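Local coordinates for deoxyribodipyrimidine photo-lyase (Oryza sativa Japonica Group, PDB 3UMV), which repairs ultraviolet-damaged DNA, using light and a bound FAD to split cyclobutane pyrimidine dimers back into separate pyrimidines, at residues G259-R264 with D314-E319; E251-S256 with A299-K304; I293-C298 with E318-R323. All coordinates share one frame; numbering follows the deposited sequence.

Interaction 1 of 3, residues G259-R264 with D314-E319; sequences GFLTKR and DAFLEE. With FAD (flavin-adenine dinucleotide), chain I.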
loop_
_atom_site.group_PDB
_atom_site.type_symbol
_atom_site.label_atom_id
_atom_site.label_comp_id
_atom_site.label_asym_id
_atom_site.label_seq_id
_atom_site.Cartn_x
_atom_site.Cartn_y
_atom_site.Cartn_z
ATOM N N GLY A 259 -10.253 -12.670 -14.595
ATOM C CA GLY A 259 -10.273 -12.220 -13.212
ATOM C C GLY A 259 -9.567 -13.217 -12.306
ATOM O O GLY A 259 -9.535 -14.414 -12.604
ATOM N N PHE A 260 -8.985 -12.735 -11.209
ATOM C CA PHE A 260 -8.296 -13.633 -10.290
ATOM C C PHE A 260 -9.263 -14.663 -9.682
ATOM O O PHE A 260 -9.018 -15.869 -9.736
ATOM C CB PHE A 260 -7.584 -12.838 -9.186
ATOM C CG PHE A 260 -6.920 -13.703 -8.145
ATOM C CD1 PHE A 260 -5.869 -14.540 -8.486
ATOM C CD2 PHE A 260 -7.361 -13.686 -6.827
ATOM C CE1 PHE A 260 -5.262 -15.341 -7.540
ATOM C CE2 PHE A 260 -6.761 -14.485 -5.868
ATOM C CZ PHE A 260 -5.697 -15.309 -6.219
ATOM N N LEU A 261 -10.363 -14.188 -9.111
ATOM C CA LEU A 261 -11.254 -15.088 -8.377
ATOM C C LEU A 261 -12.082 -15.929 -9.322
ATOM O O LEU A 261 -12.543 -17.008 -8.957
ATOM C CB LEU A 261 -12.168 -14.328 -7.422
ATOM C CG LEU A 261 -11.439 -13.699 -6.243
ATOM C CD1 LEU A 261 -12.462 -13.040 -5.333
ATOM C CD2 LEU A 261 -10.607 -14.739 -5.495
ATOM N N THR A 262 -12.256 -15.438 -10.541
ATOM C CA THR A 262 -13.047 -16.160 -11.524
ATOM C C THR A 262 -12.254 -17.224 -12.276
ATOM O O THR A 262 -12.789 -18.288 -12.579
ATOM C CB THR A 262 -13.739 -15.201 -12.519
ATOM O OG1 THR A 262 -12.804 -14.215 -12.965
ATOM C CG2 THR A 262 -14.906 -14.492 -11.851
ATOM N N LYS A 263 -10.977 -16.957 -12.548
ATOM C CA LYS A 263 -10.214 -17.795 -13.473
ATOM C C LYS A 263 -8.858 -18.310 -12.975
ATOM O O LYS A 263 -8.245 -19.151 -13.633
ATOM C CB LYS A 263 -10.029 -17.055 -14.805
ATOM C CG LYS A 263 -11.281 -17.007 -15.674
ATOM C CD LYS A 263 -11.532 -18.362 -16.338
ATOM C CE LYS A 263 -12.593 -18.275 -17.423
ATOM N NZ LYS A 263 -13.960 -18.080 -16.864
ATOM N N ARG A 264 -8.376 -17.818 -11.835
ATOM C CA ARG A 264 -7.018 -18.167 -11.410
ATOM C C ARG A 264 -6.865 -18.567 -9.934
ATOM O O ARG A 264 -5.810 -19.037 -9.525
ATOM C CB ARG A 264 -6.038 -17.036 -11.776
ATOM C CG ARG A 264 -5.952 -16.797 -13.286
ATOM C CD ARG A 264 -5.028 -15.648 -13.675
ATOM N NE ARG A 264 -5.560 -14.343 -13.294
ATOM C CZ ARG A 264 -5.045 -13.589 -12.331
ATOM N NH1 ARG A 264 -5.576 -12.411 -12.040
ATOM N NH2 ARG A 264 -3.989 -14.017 -11.660
ATOM N N ASP A 314 -8.609 -19.865 1.421
ATOM C CA ASP A 314 -8.068 -19.684 2.767
ATOM C C ASP A 314 -6.655 -19.077 2.737
ATOM O O ASP A 314 -6.338 -18.174 3.513
ATOM C CB ASP A 314 -8.070 -21.007 3.538
ATOM C CG ASP A 314 -9.472 -21.432 3.973
ATOM O OD1 ASP A 314 -9.598 -22.448 4.697
ATOM O OD2 ASP A 314 -10.442 -20.740 3.603
ATOM N N ALA A 315 -5.816 -19.572 1.832
ATOM C CA ALA A 315 -4.446 -19.095 1.720
ATOM C C ALA A 315 -4.396 -17.652 1.217
ATOM O O ALA A 315 -3.622 -16.836 1.714
ATOM C CB ALA A 315 -3.651 -20.016 0.809
ATOM N N PHE A 316 -5.230 -17.342 0.233
ATOM C CA PHE A 316 -5.372 -15.980 -0.272
ATOM C C PHE A 316 -5.785 -15.002 0.839
ATOM O O PHE A 316 -5.150 -13.969 1.031
ATOM C CB PHE A 316 -6.388 -15.955 -1.412
ATOM C CG PHE A 316 -6.636 -14.583 -1.984
ATOM C CD1 PHE A 316 -7.903 -14.024 -1.933
ATOM C CD2 PHE A 316 -5.611 -13.860 -2.578
ATOM C CE1 PHE A 316 -8.152 -12.767 -2.466
ATOM C CE2 PHE A 316 -5.855 -12.599 -3.119
ATOM C CZ PHE A 316 -7.132 -12.054 -3.049
ATOM N N LEU A 317 -6.843 -15.342 1.567
ATOM C CA LEU A 317 -7.316 -14.534 2.691
ATOM C C LEU A 317 -6.245 -14.333 3.776
ATOM O O LEU A 317 -6.204 -13.288 4.417
ATOM C CB LEU A 317 -8.587 -15.152 3.280
ATOM C CG LEU A 317 -9.869 -14.930 2.467
ATOM C CD1 LEU A 317 -10.994 -15.878 2.924
ATOM C CD2 LEU A 317 -10.305 -13.468 2.537
ATOM N N GLU A 318 -5.397 -15.335 3.998
ATOM C CA GLU A 318 -4.298 -15.199 4.960
ATOM C C GLU A 318 -3.322 -14.085 4.534
ATOM O O GLU A 318 -2.891 -13.256 5.355
ATOM C CB GLU A 318 -3.577 -16.547 5.147
ATOM C CG GLU A 318 -2.255 -16.493 5.924
ATOM C CD GLU A 318 -2.426 -16.158 7.408
ATOM O OE1 GLU A 318 -1.427 -15.740 8.040
ATOM O OE2 GLU A 318 -3.547 -16.313 7.941
ATOM N N GLU A 319 -2.979 -14.049 3.253
ATOM C CA GLU A 319 -2.041 -13.032 2.770
ATOM C C GLU A 319 -2.754 -11.687 2.660
ATOM O O GLU A 319 -2.237 -10.646 3.091
ATOM C CB GLU A 319 -1.433 -13.445 1.421
ATOM C CG GLU A 319 -0.871 -14.869 1.387
ATOM C CD GLU A 319 0.324 -15.065 2.305
ATOM O OE1 GLU A 319 1.292 -14.271 2.218
ATOM O OE2 GLU A 319 0.303 -16.014 3.114
HETATM P PA FAD I . -0.747 -12.138 -3.892
HETATM O O1A FAD I . 0.033 -13.373 -3.555
HETATM O O2A FAD I . -1.854 -12.350 -4.887
HETATM O O5B FAD I . -1.306 -11.516 -2.528
HETATM C C5B FAD I . -2.535 -10.825 -2.468
HETATM C C4B FAD I . -2.425 -9.651 -1.490
HETATM O O4B FAD I . -2.060 -10.078 -0.186
HETATM C C3B FAD I . -1.333 -8.680 -1.893
HETATM O O3B FAD I . -1.784 -7.766 -2.865
HETATM C C2B FAD I . -1.052 -7.998 -0.586
HETATM O O2B FAD I . -2.086 -7.076 -0.302
HETATM C C1B FAD I . -1.185 -9.135 0.394
HETATM N N9A FAD I . 0.124 -9.749 0.672
HETATM C C8A FAD I . 0.692 -10.831 0.055
HETATM N N7A FAD I . 1.894 -11.052 0.637
HETATM C C5A FAD I . 2.101 -10.114 1.603
HETATM C C6A FAD I . 3.135 -9.852 2.510
HETATM N N6A FAD I . 4.191 -10.656 2.630
HETATM N N1A FAD I . 3.026 -8.795 3.387
HETATM C C2A FAD I . 1.898 -8.008 3.377
HETATM N N3A FAD I . 0.883 -8.263 2.482
HETATM C C4A FAD I . 0.983 -9.304 1.625
HETATM N N1 FAD I . 3.966 -5.662 -0.728
HETATM C C2 FAD I . 3.449 -4.470 -1.142
HETATM O O2 FAD I . 2.223 -4.376 -1.219
HETATM N N3 FAD I . 4.283 -3.405 -1.436
HETATM C C4 FAD I . 5.656 -3.538 -1.332
HETATM O O4 FAD I . 6.397 -2.587 -1.600
HETATM C C4X FAD I . 6.172 -4.753 -0.898
HETATM N N5 FAD I . 7.528 -4.954 -0.787
HETATM C C5X FAD I . 8.023 -6.162 -0.336
HETATM C C6 FAD I . 9.405 -6.345 -0.194
HETATM C C7 FAD I . 9.908 -7.569 0.258
HETATM C C7M FAD I . 11.397 -7.735 0.414
HETATM C C8 FAD I . 9.020 -8.606 0.556
HETATM C C8M FAD I . 9.500 -9.941 1.041
HETATM C C9 FAD I . 7.657 -8.416 0.400
HETATM C C9A FAD I . 7.161 -7.202 -0.039
HETATM N N10 FAD I . 5.801 -7.024 -0.194
HETATM C C10 FAD I . 5.327 -5.804 -0.610
HETATM C "C1'" FAD I . 4.804 -8.133 0.112
HETATM C "C2'" FAD I . 4.462 -9.041 -1.111
HETATM O "O2'" FAD I . 5.605 -9.515 -1.833
HETATM C "C3'" FAD I . 3.507 -8.387 -2.128
HETATM O "O3'" FAD I . 2.395 -7.869 -1.449
HETATM C "C4'" FAD I . 3.007 -9.357 -3.201
HETATM O "O4'" FAD I . 4.108 -9.894 -3.910
HETATM C "C5'" FAD I . 2.062 -8.595 -4.128
HETATM O "O5'" FAD I . 1.721 -9.272 -5.313
HETATM P P FAD I . 0.226 -9.828 -5.495
HETATM O O1P FAD I . -0.791 -8.740 -5.209
HETATM O O2P FAD I . 0.080 -10.415 -6.875
HETATM O O3P FAD I . 0.298 -10.986 -4.375
#
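F316 and F260 supply most of the buried surface here, and their rings meet at an angle that is neither a stack nor an edge-to-face pair: the planes are inclined by 51° and the centroids lie 4.8 Å apart. The closest approach is lopsided. F260 CE2 stands 3.4 Å above the plane of the F316 ring, displaced toward its rim, and is 3.5 Å from both CE2 and CD2 of F316. Both side chains have CG anti to the backbone N (chi1 176° for F260, 179° for F316), which carries each ring out toward the opposing helix, where the two slide past one another in opposite directions. L261 adds a smaller contribution, its CD2 reaching F316 CE1 at 4.4 Å. No hydrogen bond crosses the contact; it is made by apolar side chains. F316 also touches the cofactor, obliquely: its CE2 is 3.8 Å from C5B, the exocyclic carbon of the adenosine ribose of FAD. One turn further on, E319 brings CB to 3.6 Å from the adenine C8A. Replacing F316 by an alanine would probably open a gap beside C5B and leave CE2 and CZ of F260 without the ring they rest on. The contact thus forms part of the wall of the FAD pocket, beside S282 and Y268, which bind the cofactor and also touch F260 and E319, respectively. It joins the short helix 260-263 to the long helix 310-333, while helix 295-305 packs against both through E301 and C305 on L261 and A302 on F316.

Interaction 2 of 3, residues E251-S256 with A299-K304; sequences EALLGS and ALEAKK
E301 lies across the tips of L253 and L254, where helix 246-254 ends against helix 295-305 in the helical, FAD-binding part of this class II photolyase. The backbones come nearest at L254 and E301, with 8.3 Å between their CA atoms, close enough for one glutamate side chain to span the gap. Read outward from the helix, E301 first offers its aliphatic portion. CB is 4.0 Å from L254 CD2 and 4.1 Å from L253 CD2, and so has one methyl of each leucine on the same side. CG keeps the same company, with L253 CD2 at 3.9 Å. The carboxyl carbon CD then moves on to the other methyl of L254, CD1, also at 3.9 Å. At the tip, OE1 comes within 3.8 Å of L254 CD2, a van der Waals approach and not a polar bond. Both leucines cross the glutamate at about a right angle. The chain of E301 bends at chi2 (-62°), turning the carboxylate along the flank of its own helix, within reach of R297 and K304. K304, one turn later, meets it in a salt bridge, and R297, one turn earlier, forms a second salt bridge to OE2. The side chain packs along its length on the two leucines, while its charge is paired with basic residues of its own helix. With two cationic partners the carboxylate is probably held in its ionised form. On the inner side, L253 also touches L284, a FAD-binding residue. K304 NZ lies 2.9 Å from E301 OE2, approaching on the syn side but 28° out of the carboxylate plane, and makes a weak hydrogen bond to OE1 at 3.1 Å.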
loop_
_atom_site.group_PDB
_atom_site.type_symbol
_atom_site.label_atom_id
_atom_site.label_comp_id
_atom_site.label_asym_id
_atom_site.label_seq_id
_atom_site.Cartn_x
_atom_site.Cartn_y
_atom_site.Cartn_z
ATOM N N GLU A 251 -12.038 -5.456 -12.455
ATOM C CA GLU A 251 -11.815 -6.402 -13.549
ATOM C C GLU A 251 -10.688 -7.391 -13.219
ATOM O O GLU A 251 -10.783 -8.573 -13.554
ATOM C CB GLU A 251 -11.539 -5.656 -14.861
ATOM C CG GLU A 251 -11.288 -6.553 -16.074
ATOM C CD GLU A 251 -12.558 -7.195 -16.620
ATOM O OE1 GLU A 251 -12.440 -8.175 -17.391
ATOM O OE2 GLU A 251 -13.669 -6.722 -16.284
ATOM N N ALA A 252 -9.631 -6.912 -12.552
ATOM C CA ALA A 252 -8.518 -7.779 -12.152
ATOM C C ALA A 252 -8.964 -8.801 -11.110
ATOM O O ALA A 252 -8.499 -9.943 -11.094
ATOM C CB ALA A 252 -7.357 -6.952 -11.604
ATOM N N LEU A 253 -9.858 -8.380 -10.227
ATOM C CA LEU A 253 -10.403 -9.272 -9.214
ATOM C C LEU A 253 -11.453 -10.226 -9.783
ATOM O O LEU A 253 -11.374 -11.428 -9.551
ATOM C CB LEU A 253 -11.017 -8.470 -8.063
ATOM C CG LEU A 253 -11.585 -9.298 -6.908
ATOM C CD1 LEU A 253 -10.463 -9.904 -6.085
ATOM C CD2 LEU A 253 -12.508 -8.461 -6.027
ATOM N N LEU A 254 -12.417 -9.687 -10.532
ATOM C CA LEU A 254 -13.665 -10.410 -10.847
ATOM C C LEU A 254 -13.995 -10.562 -12.329
ATOM O O LEU A 254 -15.029 -11.137 -12.673
ATOM C CB LEU A 254 -14.863 -9.723 -10.181
ATOM C CG LEU A 254 -14.995 -9.647 -8.664
ATOM C CD1 LEU A 254 -16.203 -8.805 -8.294
ATOM C CD2 LEU A 254 -15.094 -11.033 -8.059
ATOM N N GLY A 255 -13.145 -10.043 -13.206
ATOM C CA GLY A 255 -13.422 -10.070 -14.631
ATOM C C GLY A 255 -13.720 -11.463 -15.157
ATOM O O GLY A 255 -13.071 -12.428 -14.778
ATOM N N SER A 256 -14.701 -11.569 -16.043
ATOM C CA SER A 256 -15.105 -12.872 -16.554
ATOM C C SER A 256 -13.989 -13.547 -17.343
ATOM O O SER A 256 -13.819 -14.762 -17.274
ATOM C CB SER A 256 -16.363 -12.747 -17.419
ATOM O OG SER A 256 -16.115 -11.951 -18.564
ATOM N N ALA A 299 -11.740 -9.421 0.055
ATOM C CA ALA A 299 -12.045 -10.460 1.041
ATOM C C ALA A 299 -13.488 -10.968 0.932
ATOM O O ALA A 299 -13.724 -12.170 0.991
ATOM C CB ALA A 299 -11.780 -9.943 2.449
ATOM N N LEU A 300 -14.443 -10.055 0.782
ATOM C CA LEU A 300 -15.850 -10.437 0.638
ATOM C C LEU A 300 -16.074 -11.325 -0.577
ATOM O O LEU A 300 -16.828 -12.299 -0.522
ATOM C CB LEU A 300 -16.735 -9.197 0.503
ATOM C CG LEU A 300 -16.896 -8.355 1.754
ATOM C CD1 LEU A 300 -17.414 -6.971 1.390
ATOM C CD2 LEU A 300 -17.800 -9.041 2.770
ATOM N N GLU A 301 -15.445 -10.964 -1.682
ATOM C CA GLU A 301 -15.613 -11.723 -2.911
ATOM C C GLU A 301 -14.937 -13.074 -2.792
ATOM O O GLU A 301 -15.406 -14.061 -3.365
ATOM C CB GLU A 301 -15.081 -10.933 -4.107
ATOM C CG GLU A 301 -15.825 -9.627 -4.346
ATOM C CD GLU A 301 -17.289 -9.862 -4.662
ATOM O OE1 GLU A 301 -17.607 -10.966 -5.159
ATOM O OE2 GLU A 301 -18.120 -8.960 -4.415
ATOM N N ALA A 302 -13.827 -13.127 -2.062
ATOM C CA ALA A 302 -13.174 -14.410 -1.824
ATOM C C ALA A 302 -14.090 -15.307 -0.991
ATOM O O ALA A 302 -14.192 -16.498 -1.241
ATOM C CB ALA A 302 -11.831 -14.216 -1.139
ATOM N N LYS A 303 -14.771 -14.727 -0.009
ATOM C CA LYS A 303 -15.678 -15.526 0.804
ATOM C C LYS A 303 -16.771 -16.145 -0.068
ATOM O O LYS A 303 -17.167 -17.284 0.139
ATOM C CB LYS A 303 -16.287 -14.690 1.927
ATOM C CG LYS A 303 -15.317 -14.389 3.051
ATOM C CD LYS A 303 -15.966 -14.565 4.415
ATOM C CE LYS A 303 -16.088 -16.035 4.774
ATOM N NZ LYS A 303 -16.548 -16.213 6.177
ATOM N N LYS A 304 -17.245 -15.386 -1.048
ATOM C CA LYS A 304 -18.312 -15.863 -1.925
ATOM C C LYS A 304 -17.876 -17.002 -2.827
ATOM O O LYS A 304 -18.722 -17.698 -3.398
ATOM C CB LYS A 304 -18.899 -14.722 -2.757
ATOM C CG LYS A 304 -19.815 -13.829 -1.951
ATOM C CD LYS A 304 -19.722 -12.381 -2.379
ATOM C CE LYS A 304 -20.453 -12.134 -3.677
ATOM N NZ LYS A 304 -20.434 -10.678 -3.980
#

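Interaction 3 of 3, residues I293-C298 with E318-R323; sequences ISAQRC and EELVVR. With FAD (flavin-adenine dinucleotide), chain I.
L320 packs on C298 and A295 beside the flat adenine of FAD, whose C2A lies 4.1 Å from R323 CB; the ribose attached to it adjoins the backbone of L320. The adenine N6A stands oblique to the R323 guanidinium in the conformer given, one of two deposited. L320 therefore serves two neighbours. Its CA is 3.4 Å from ribose O4B, while its side chain, with CG anti to the backbone N (chi1 173°), runs to helix 295-305. There CD2 does most of the touching: it is 3.6 Å from C298 CB and 3.9 Å from the carbonyl O of A295. The other methyl, CD1, reaches A295 CB at 4.4 Å. On the facing side the helix starts at S294, the N-cap, whose OG accepts from R297 N at 3.0 Å with a nearly straight N-H...O angle of 168°. Around L320 the helix 310-333 widens into a pi-type turn, in which R323 N donates to E318 O at 3.0 Å. Apart from the approach to the A295 carbonyl the packing is apolar, and no hydrogen bond crosses it: the contact is van der Waals packing by a leucine whose CA meets the ribose, consistent with its assignment by similarity to the FAD site.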
loop_
_atom_site.group_PDB
_atom_site.type_symbol
_atom_site.label_atom_id
_atom_site.label_comp_id
_atom_site.label_asym_id
_atom_site.label_seq_id
_atom_site.Cartn_x
_atom_site.Cartn_y
_atom_site.Cartn_z
ATOM N N ILE A 293 -9.014 -0.381 -5.073
ATOM C CA ILE A 293 -9.963 -1.407 -4.687
ATOM C C ILE A 293 -9.808 -1.646 -3.206
ATOM O O ILE A 293 -8.700 -1.601 -2.660
ATOM C CB ILE A 293 -9.778 -2.730 -5.478
ATOM C CG1 ILE A 293 -11.010 -3.620 -5.311
ATOM C CG2 ILE A 293 -8.509 -3.446 -5.042
ATOM C CD1 ILE A 293 -11.036 -4.790 -6.283
ATOM N N SER A 294 -10.939 -1.852 -2.545
ATOM C CA SER A 294 -10.969 -2.096 -1.111
ATOM C C SER A 294 -10.468 -3.514 -0.806
ATOM O O SER A 294 -10.887 -4.474 -1.455
ATOM C CB SER A 294 -12.421 -1.939 -0.638
ATOM O OG SER A 294 -12.638 -2.602 0.594
ATOM N N ALA A 295 -9.582 -3.668 0.174
ATOM C CA ALA A 295 -9.150 -5.015 0.565
ATOM C C ALA A 295 -10.332 -5.811 1.122
ATOM O O ALA A 295 -10.399 -7.023 0.940
ATOM C CB ALA A 295 -8.043 -4.963 1.586
ATOM N N GLN A 296 -11.235 -5.115 1.816
ATOM C CA GLN A 296 -12.469 -5.707 2.334
ATOM C C GLN A 296 -13.341 -6.219 1.182
ATOM O O GLN A 296 -13.863 -7.336 1.247
ATOM C CB GLN A 296 -13.216 -4.682 3.203
ATOM C CG GLN A 296 -14.494 -5.188 3.848
ATOM C CD GLN A 296 -14.948 -4.305 5.000
ATOM O OE1 GLN A 296 -14.167 -3.520 5.557
ATOM N NE2 GLN A 296 -16.213 -4.421 5.359
ATOM N N ARG A 297 -13.477 -5.423 0.119
ATOM C CA ARG A 297 -14.130 -5.917 -1.101
ATOM C C ARG A 297 -13.501 -7.220 -1.612
ATOM O O ARG A 297 -14.216 -8.159 -1.983
ATOM C CB ARG A 297 -14.081 -4.863 -2.216
ATOM C CG ARG A 297 -14.506 -5.397 -3.584
ATOM C CD ARG A 297 -15.894 -6.019 -3.505
ATOM N NE ARG A 297 -16.871 -5.083 -2.966
ATOM C CZ ARG A 297 -18.057 -5.421 -2.475
ATOM N NH1 ARG A 297 -18.862 -4.478 -2.006
ATOM N NH2 ARG A 297 -18.436 -6.695 -2.444
ATOM N N CYS A 298 -12.169 -7.272 -1.660
ATOM C CA CYS A 298 -11.483 -8.463 -2.165
ATOM C C CYS A 298 -11.765 -9.664 -1.253
ATOM O O CYS A 298 -11.988 -10.786 -1.730
ATOM C CB CYS A 298 -9.974 -8.211 -2.256
ATOM S SG CYS A 298 -9.503 -7.001 -3.499
ATOM N N GLU A 318 -5.397 -15.335 3.998
ATOM C CA GLU A 318 -4.298 -15.199 4.960
ATOM C C GLU A 318 -3.322 -14.085 4.534
ATOM O O GLU A 318 -2.891 -13.256 5.355
ATOM C CB GLU A 318 -3.577 -16.547 5.147
ATOM C CG GLU A 318 -2.255 -16.493 5.924
ATOM C CD GLU A 318 -2.426 -16.158 7.408
ATOM O OE1 GLU A 318 -1.427 -15.740 8.040
ATOM O OE2 GLU A 318 -3.547 -16.313 7.941
ATOM N N GLU A 319 -2.979 -14.049 3.253
ATOM C CA GLU A 319 -2.041 -13.032 2.770
ATOM C C GLU A 319 -2.754 -11.687 2.660
ATOM O O GLU A 319 -2.237 -10.646 3.091
ATOM C CB GLU A 319 -1.433 -13.445 1.421
ATOM C CG GLU A 319 -0.871 -14.869 1.387
ATOM C CD GLU A 319 0.324 -15.065 2.305
ATOM O OE1 GLU A 319 1.292 -14.271 2.218
ATOM O OE2 GLU A 319 0.303 -16.014 3.114
ATOM N N LEU A 320 -3.971 -11.714 2.125
ATOM C CA LEU A 320 -4.704 -10.489 1.861
ATOM C C LEU A 320 -5.113 -9.729 3.130
ATOM O O LEU A 320 -5.109 -8.500 3.134
ATOM C CB LEU A 320 -5.956 -10.799 1.033
ATOM C CG LEU A 320 -6.916 -9.631 0.812
ATOM C CD1 LEU A 320 -6.308 -8.653 -0.161
ATOM C CD2 LEU A 320 -8.243 -10.152 0.281
ATOM N N VAL A 321 -5.492 -10.451 4.185
ATOM C CA VAL A 321 -6.008 -9.826 5.400
ATOM C C VAL A 321 -5.004 -9.882 6.535
ATOM O O VAL A 321 -4.546 -8.851 7.024
ATOM C CB VAL A 321 -7.348 -10.446 5.843
ATOM C CG1 VAL A 321 -7.799 -9.872 7.197
ATOM C CG2 VAL A 321 -8.406 -10.222 4.762
ATOM N N VAL A 322 -4.635 -11.081 6.956
ATOM C CA VAL A 322 -3.732 -11.189 8.086
ATOM C C VAL A 322 -2.348 -10.564 7.854
ATOM O O VAL A 322 -1.901 -9.737 8.641
ATOM C CB VAL A 322 -3.604 -12.639 8.579
ATOM C CG1 VAL A 322 -2.430 -12.763 9.515
ATOM C CG2 VAL A 322 -4.886 -13.036 9.299
ATOM N N ARG A 323 -1.676 -10.961 6.783
ATOM C CA ARG A 323 -0.330 -10.458 6.550
ATOM C C ARG A 323 -0.342 -8.958 6.255
ATOM O O ARG A 323 0.400 -8.191 6.879
ATOM C CB ARG A 323 0.366 -11.242 5.439
ATOM C CG ARG A 323 0.573 -12.712 5.768
ATOM C CD ARG A 323 1.996 -13.140 5.419
ATOM N NE ARG A 323 2.978 -12.482 6.276
ATOM C CZ ARG A 323 3.546 -13.058 7.330
ATOM N NH1 ARG A 323 4.430 -12.393 8.065
ATOM N NH2 ARG A 323 3.231 -14.309 7.641
HETATM P PA FAD I . -0.747 -12.138 -3.892
HETATM O O1A FAD I . 0.033 -13.373 -3.555
HETATM O O2A FAD I . -1.854 -12.350 -4.887
HETATM O O5B FAD I . -1.306 -11.516 -2.528
HETATM C C5B FAD I . -2.535 -10.825 -2.468
HETATM C C4B FAD I . -2.425 -9.651 -1.490
HETATM O O4B FAD I . -2.060 -10.078 -0.186
HETATM C C3B FAD I . -1.333 -8.680 -1.893
HETATM O O3B FAD I . -1.784 -7.766 -2.865
HETATM C C2B FAD I . -1.052 -7.998 -0.586
HETATM O O2B FAD I . -2.086 -7.076 -0.302
HETATM C C1B FAD I . -1.185 -9.135 0.394
HETATM N N9A FAD I . 0.124 -9.749 0.672
HETATM C C8A FAD I . 0.692 -10.831 0.055
HETATM N N7A FAD I . 1.894 -11.052 0.637
HETATM C C5A FAD I . 2.101 -10.114 1.603
HETATM C C6A FAD I . 3.135 -9.852 2.510
HETATM N N6A FAD I . 4.191 -10.656 2.630
HETATM N N1A FAD I . 3.026 -8.795 3.387
HETATM C C2A FAD I . 1.898 -8.008 3.377
HETATM N N3A FAD I . 0.883 -8.263 2.482
HETATM C C4A FAD I . 0.983 -9.304 1.625
HETATM N N1 FAD I . 3.966 -5.662 -0.728
HETATM C C2 FAD I . 3.449 -4.470 -1.142
HETATM O O2 FAD I . 2.223 -4.376 -1.219
HETATM N N3 FAD I . 4.283 -3.405 -1.436
HETATM C C4 FAD I . 5.656 -3.538 -1.332
HETATM O O4 FAD I . 6.397 -2.587 -1.600
HETATM C C4X FAD I . 6.172 -4.753 -0.898
HETATM N N5 FAD I . 7.528 -4.954 -0.787
HETATM C C5X FAD I . 8.023 -6.162 -0.336
HETATM C C6 FAD I . 9.405 -6.345 -0.194
HETATM C C7 FAD I . 9.908 -7.569 0.258
HETATM C C7M FAD I . 11.397 -7.735 0.414
HETATM C C8 FAD I . 9.020 -8.606 0.556
HETATM C C8M FAD I . 9.500 -9.941 1.041
HETATM C C9 FAD I . 7.657 -8.416 0.400
HETATM C C9A FAD I . 7.161 -7.202 -0.039
HETATM N N10 FAD I . 5.801 -7.024 -0.194
HETATM C C10 FAD I . 5.327 -5.804 -0.610
HETATM C "C1'" FAD I . 4.804 -8.133 0.112
HETATM C "C2'" FAD I . 4.462 -9.041 -1.111
HETATM O "O2'" FAD I . 5.605 -9.515 -1.833
HETATM C "C3'" FAD I . 3.507 -8.387 -2.128
HETATM O "O3'" FAD I . 2.395 -7.869 -1.449
HETATM C "C4'" FAD I . 3.007 -9.357 -3.201
HETATM O "O4'" FAD I . 4.108 -9.894 -3.910
HETATM C "C5'" FAD I . 2.062 -8.595 -4.128
HETATM O "O5'" FAD I . 1.721 -9.272 -5.313
HETATM P P FAD I . 0.226 -9.828 -5.495
HETATM O O1P FAD I . -0.791 -8.740 -5.209
HETATM O O2P FAD I . 0.080 -10.415 -6.875
HETATM O O3P FAD I . 0.298 -10.986 -4.375
#

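How the interactions relate
From the N terminus, helix 246-254 is followed by helix 260-263, and later by the consecutive helices 295-305 and 310-333. Interaction 2 closes the loop from 251-256 to 299-304, and interaction 1 the loop from 259-264 to 314-319; their segments alternate, so the loops cross. Interaction 3 closes a shorter loop, 293-298 to 318-323, which crosses interaction 2 and shares helix 310-333, with E318 and E319, with interaction 1. The early pair is stitched together directly, F260 N to A252 O at 2.8 Å and T262 OG1 to G255 O at 2.6 Å. Together the contacts join four helices, and interactions 1 and 3 touch FAD through helix 310-333.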